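Local coordinates for protein salt-tolerant glutaminase (Micrococcus luteus, PDB 3AGD) that probably hydrolyses L-glutamine to L-glutamate and ammonium, at residues Arg322-Arg336 / Ile404-Asp418. Sequence-based numbering, arbitrary orientation.
Sequences REGDRVFLHLQGVIR and IRTVVLNLARVDRID
Asn410 lies against His330 across two parallel strands, 326-332 and 406-411, and followed outward it illustrates how one side chain can serve both a sheet and the turn after it. Its CB sits over the centre of the imidazole face, a CH-pi contact of 3.4 Å from Asn410 CB to the His330 ring centroid. With CG anti to the backbone N (chi1 -175°), the amide runs on over the ring, its plane only 5° from the imidazole's, and Asn410 CG comes within 3.4 Å of His330 CD2. At the tip, Asn410 OD1 accepts from Ala412 N (2.8 Å), closing an Asx turn, and also meets a water that reaches Leu331 O and Arg413 N; ND2 hydrogen-bonds Glu442 OE1.

Between the two strands the backbone bonds alternate in parallel-sheet fashion, from Val327 N to Thr406 O (2.7 Å) through Leu331 N to Asn410 O (3.0 Å). Among the apolar side chains, Leu331 CD1 touches Leu409 CD2 and Leu411 CD2, each at 3.6 Å. After the type I turn from Leu411 to Val414, Asp415 N bonds Gly333 O; a beta bulge between Gly333 and Val334 shifts the register, and Ile335 N then bonds Arg416 O (2.9 Å).

These are central strands of the STAS domain: strand 317-323 flanks one side, where Phe319 stacks on His330, and strand 438-442 the other, while helix 337-349 meets Leu329 and Leu331, and helix 419-434 meets Leu409.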
# COMPACT_ATOMS: atom_id res chain seq x y z
N ARG A 322 -19.94 -11.47 27.36
CA ARG A 322 -21.09 -10.94 28.07
C ARG A 322 -21.36 -11.58 29.42
O ARG A 322 -21.23 -12.79 29.58
CB ARG A 322 -22.35 -11.08 27.21
CG ARG A 322 -23.59 -10.53 27.89
CD ARG A 322 -24.75 -10.40 26.92
NE ARG A 322 -25.92 -9.83 27.58
CZ ARG A 322 -27.05 -9.50 26.96
NH1 ARG A 322 -28.06 -8.99 27.65
NH2 ARG A 322 -27.17 -9.67 25.64
N GLU A 323 -21.72 -10.76 30.41
CA GLU A 323 -22.08 -11.30 31.71
C GLU A 323 -23.37 -10.65 32.13
O GLU A 323 -23.39 -9.58 32.74
CB GLU A 323 -21.01 -11.05 32.77
CG GLU A 323 -19.70 -11.71 32.45
CD GLU A 323 -18.71 -11.65 33.59
OE1 GLU A 323 -18.80 -10.72 34.42
OE2 GLU A 323 -17.84 -12.54 33.66
N GLY A 324 -24.46 -11.33 31.78
CA GLY A 324 -25.78 -10.85 32.10
C GLY A 324 -26.10 -9.53 31.43
O GLY A 324 -26.32 -9.46 30.23
N ASP A 325 -26.10 -8.47 32.22
CA ASP A 325 -26.41 -7.14 31.73
C ASP A 325 -25.21 -6.36 31.21
O ASP A 325 -25.37 -5.25 30.69
CB ASP A 325 -27.07 -6.33 32.83
CG ASP A 325 -26.22 -6.31 34.09
OD1 ASP A 325 -26.24 -7.31 34.84
OD2 ASP A 325 -25.53 -5.29 34.31
N ARG A 326 -24.01 -6.90 31.36
CA ARG A 326 -22.87 -6.15 30.85
C ARG A 326 -22.00 -6.89 29.85
O ARG A 326 -21.83 -8.11 29.91
CB ARG A 326 -22.01 -5.60 31.99
CG ARG A 326 -21.14 -6.59 32.74
CD ARG A 326 -20.16 -5.80 33.61
NE ARG A 326 -20.85 -4.73 34.32
CZ ARG A 326 -20.25 -3.69 34.90
NH1 ARG A 326 -20.97 -2.77 35.52
NH2 ARG A 326 -18.92 -3.57 34.83
N VAL A 327 -21.46 -6.11 28.93
CA VAL A 327 -20.61 -6.61 27.87
C VAL A 327 -19.19 -6.07 28.04
O VAL A 327 -18.99 -4.90 28.38
CB VAL A 327 -21.19 -6.19 26.51
CG1 VAL A 327 -20.20 -6.48 25.39
CG2 VAL A 327 -22.51 -6.91 26.27
N PHE A 328 -18.19 -6.93 27.82
CA PHE A 328 -16.80 -6.51 27.92
C PHE A 328 -16.25 -6.54 26.51
O PHE A 328 -16.17 -7.59 25.87
CB PHE A 328 -16.00 -7.46 28.81
CG PHE A 328 -16.61 -7.66 30.16
CD1 PHE A 328 -17.82 -8.34 30.30
CD2 PHE A 328 -16.02 -7.11 31.29
CE1 PHE A 328 -18.43 -8.47 31.54
CE2 PHE A 328 -16.63 -7.23 32.54
CZ PHE A 328 -17.84 -7.91 32.66
N LEU A 329 -15.89 -5.36 26.01
CA LEU A 329 -15.37 -5.23 24.66
C LEU A 329 -13.91 -4.78 24.76
O LEU A 329 -13.63 -3.63 25.09
CB LEU A 329 -16.20 -4.20 23.91
CG LEU A 329 -16.20 -4.15 22.38
CD1 LEU A 329 -16.90 -2.87 21.95
CD2 LEU A 329 -14.80 -4.19 21.82
N HIS A 330 -12.98 -5.69 24.47
CA HIS A 330 -11.56 -5.36 24.53
C HIS A 330 -10.95 -5.15 23.14
O HIS A 330 -11.06 -6.01 22.26
CB HIS A 330 -10.80 -6.46 25.28
CG HIS A 330 -11.00 -6.43 26.76
ND1 HIS A 330 -12.25 -6.39 27.34
CD2 HIS A 330 -10.11 -6.42 27.78
CE1 HIS A 330 -12.12 -6.37 28.66
NE2 HIS A 330 -10.83 -6.38 28.95
N LEU A 331 -10.30 -4.00 22.95
CA LEU A 331 -9.67 -3.64 21.69
C LEU A 331 -8.16 -3.86 21.76
O LEU A 331 -7.61 -4.06 22.84
CB LEU A 331 -9.98 -2.18 21.36
CG LEU A 331 -11.46 -1.78 21.39
CD1 LEU A 331 -11.63 -0.34 20.94
CD2 LEU A 331 -12.26 -2.71 20.49
N GLN A 332 -7.50 -3.84 20.60
CA GLN A 332 -6.05 -4.05 20.56
C GLN A 332 -5.47 -3.60 19.22
O GLN A 332 -6.21 -3.32 18.28
CB GLN A 332 -5.74 -5.54 20.76
CG GLN A 332 -6.16 -6.40 19.58
CD GLN A 332 -6.08 -7.89 19.84
OE1 GLN A 332 -5.33 -8.34 20.70
NE2 GLN A 332 -6.85 -8.66 19.08
N GLY A 333 -4.14 -3.53 19.15
CA GLY A 333 -3.44 -3.16 17.93
C GLY A 333 -3.29 -1.68 17.62
O GLY A 333 -3.62 -0.81 18.44
N VAL A 334 -2.78 -1.39 16.43
CA VAL A 334 -2.60 -0.02 15.96
C VAL A 334 -3.91 0.35 15.27
O VAL A 334 -4.18 -0.09 14.16
CB VAL A 334 -1.44 0.08 14.94
CG1 VAL A 334 -1.45 1.43 14.25
CG2 VAL A 334 -0.12 -0.14 15.66
N ILE A 335 -4.71 1.18 15.94
CA ILE A 335 -6.01 1.54 15.40
C ILE A 335 -6.10 2.84 14.62
O ILE A 335 -5.80 3.92 15.12
CB ILE A 335 -7.06 1.57 16.53
CG1 ILE A 335 -7.13 0.18 17.19
CG2 ILE A 335 -8.42 1.96 15.98
CD1 ILE A 335 -8.10 0.10 18.35
N ARG A 336 -6.53 2.70 13.37
CA ARG A 336 -6.73 3.82 12.46
C ARG A 336 -8.12 3.60 11.87
O ARG A 336 -8.95 2.95 12.51
CB ARG A 336 -5.65 3.83 11.38
CG ARG A 336 -4.25 4.05 11.96
CD ARG A 336 -3.14 3.74 10.96
NE ARG A 336 -2.62 4.91 10.27
CZ ARG A 336 -3.32 5.70 9.47
NH1 ARG A 336 -4.60 5.45 9.26
NH2 ARG A 336 -2.75 6.74 8.87
N ILE A 404 -28.75 -5.01 27.37
CA ILE A 404 -27.37 -4.73 27.72
C ILE A 404 -27.42 -3.40 28.46
O ILE A 404 -27.97 -2.42 27.95
CB ILE A 404 -26.49 -4.62 26.45
CG1 ILE A 404 -26.42 -5.98 25.76
CG2 ILE A 404 -25.08 -4.13 26.82
CD1 ILE A 404 -25.65 -5.99 24.44
N ARG A 405 -26.87 -3.36 29.68
CA ARG A 405 -26.87 -2.13 30.47
C ARG A 405 -25.50 -1.46 30.57
O ARG A 405 -25.40 -0.24 30.68
CB ARG A 405 -27.43 -2.41 31.87
CG ARG A 405 -28.91 -2.76 31.86
CD ARG A 405 -29.51 -2.96 33.26
NE ARG A 405 -30.97 -2.89 33.16
CZ ARG A 405 -31.79 -3.94 33.21
NH1 ARG A 405 -31.31 -5.16 33.38
NH2 ARG A 405 -33.09 -3.75 33.05
N THR A 406 -24.45 -2.27 30.53
CA THR A 406 -23.11 -1.72 30.62
C THR A 406 -22.14 -2.36 29.64
O THR A 406 -22.15 -3.57 29.43
CB THR A 406 -22.53 -1.88 32.05
OG1 THR A 406 -23.34 -1.14 32.98
CG2 THR A 406 -21.11 -1.34 32.12
N VAL A 407 -21.32 -1.52 29.03
CA VAL A 407 -20.30 -1.97 28.10
C VAL A 407 -18.98 -1.46 28.62
O VAL A 407 -18.78 -0.25 28.77
CB VAL A 407 -20.54 -1.42 26.66
CG1 VAL A 407 -19.31 -1.69 25.79
CG2 VAL A 407 -21.76 -2.10 26.03
N VAL A 408 -18.08 -2.38 28.94
CA VAL A 408 -16.75 -2.01 29.42
C VAL A 408 -15.87 -1.95 28.18
O VAL A 408 -15.68 -2.96 27.50
CB VAL A 408 -16.19 -3.07 30.40
CG1 VAL A 408 -14.80 -2.67 30.86
CG2 VAL A 408 -17.12 -3.21 31.59
N LEU A 409 -15.36 -0.76 27.85
CA LEU A 409 -14.50 -0.59 26.69
C LEU A 409 -13.04 -0.55 27.16
O LEU A 409 -12.56 0.49 27.61
CB LEU A 409 -14.84 0.71 25.97
CG LEU A 409 -14.81 0.72 24.43
CD1 LEU A 409 -14.79 2.16 23.93
CD2 LEU A 409 -13.59 -0.03 23.92
N ASN A 410 -12.34 -1.67 27.04
CA ASN A 410 -10.95 -1.75 27.48
C ASN A 410 -9.93 -1.54 26.35
O ASN A 410 -9.91 -2.29 25.37
CB ASN A 410 -10.70 -3.11 28.15
CG ASN A 410 -9.31 -3.21 28.74
OD1 ASN A 410 -8.32 -3.21 28.02
ND2 ASN A 410 -9.24 -3.29 30.07
N LEU A 411 -9.08 -0.53 26.52
CA LEU A 411 -8.07 -0.18 25.53
C LEU A 411 -6.63 -0.52 25.95
O LEU A 411 -5.67 -0.10 25.30
CB LEU A 411 -8.15 1.33 25.23
CG LEU A 411 -9.55 1.93 25.04
CD1 LEU A 411 -9.42 3.43 24.85
CD2 LEU A 411 -10.24 1.30 23.86
N ALA A 412 -6.48 -1.28 27.03
CA ALA A 412 -5.15 -1.65 27.52
C ALA A 412 -4.26 -2.30 26.46
O ALA A 412 -3.06 -2.04 26.41
CB ALA A 412 -5.27 -2.57 28.73
N ARG A 413 -4.86 -3.14 25.61
CA ARG A 413 -4.09 -3.83 24.57
C ARG A 413 -3.91 -2.99 23.31
O ARG A 413 -3.22 -3.41 22.38
CB ARG A 413 -4.78 -5.15 24.20
CG ARG A 413 -4.77 -6.20 25.30
CD ARG A 413 -3.42 -6.88 25.41
NE ARG A 413 -3.42 -7.92 26.44
CZ ARG A 413 -2.41 -8.76 26.64
NH1 ARG A 413 -1.33 -8.70 25.88
NH2 ARG A 413 -2.49 -9.67 27.61
N VAL A 414 -4.53 -1.82 23.26
CA VAL A 414 -4.38 -0.96 22.10
C VAL A 414 -3.01 -0.29 22.18
O VAL A 414 -2.67 0.33 23.19
CB VAL A 414 -5.48 0.12 22.05
CG1 VAL A 414 -5.22 1.09 20.91
CG2 VAL A 414 -6.84 -0.54 21.86
N ASP A 415 -2.22 -0.43 21.12
CA ASP A 415 -0.89 0.16 21.08
C ASP A 415 -0.97 1.67 20.87
O ASP A 415 -0.25 2.43 21.51
CB ASP A 415 -0.05 -0.49 19.98
CG ASP A 415 0.24 -1.95 20.28
OD1 ASP A 415 0.68 -2.24 21.42
OD2 ASP A 415 0.04 -2.80 19.39
N ARG A 416 -1.83 2.09 19.95
CA ARG A 416 -2.03 3.50 19.67
C ARG A 416 -3.21 3.69 18.72
O ARG A 416 -3.67 2.74 18.10
CB ARG A 416 -0.76 4.14 19.10
CG ARG A 416 -0.19 3.48 17.86
CD ARG A 416 1.25 3.91 17.68
NE ARG A 416 1.85 3.41 16.45
CZ ARG A 416 1.51 3.83 15.23
NH1 ARG A 416 0.59 4.76 15.09
NH2 ARG A 416 2.11 3.31 14.16
N ILE A 417 -3.69 4.92 18.63
CA ILE A 417 -4.83 5.22 17.78
C ILE A 417 -4.63 6.60 17.16
O ILE A 417 -4.13 7.51 17.83
CB ILE A 417 -6.12 5.21 18.62
CG1 ILE A 417 -7.34 5.50 17.74
CG2 ILE A 417 -6.02 6.23 19.74
CD1 ILE A 417 -8.66 5.31 18.46
N ASP A 418 -5.00 6.75 15.90
CA ASP A 418 -4.84 8.04 15.25
C ASP A 418 -6.09 8.86 15.52
O ASP A 418 -7.05 8.36 16.10
CB ASP A 418 -4.56 7.87 13.74
CG ASP A 418 -5.80 7.50 12.95
OD1 ASP A 418 -6.74 6.90 13.51
OD2 ASP A 418 -5.82 7.81 11.73
O HOH W 1 -24.32 -3.12 34.70
O HOH W 2 -7.44 -4.44 25.62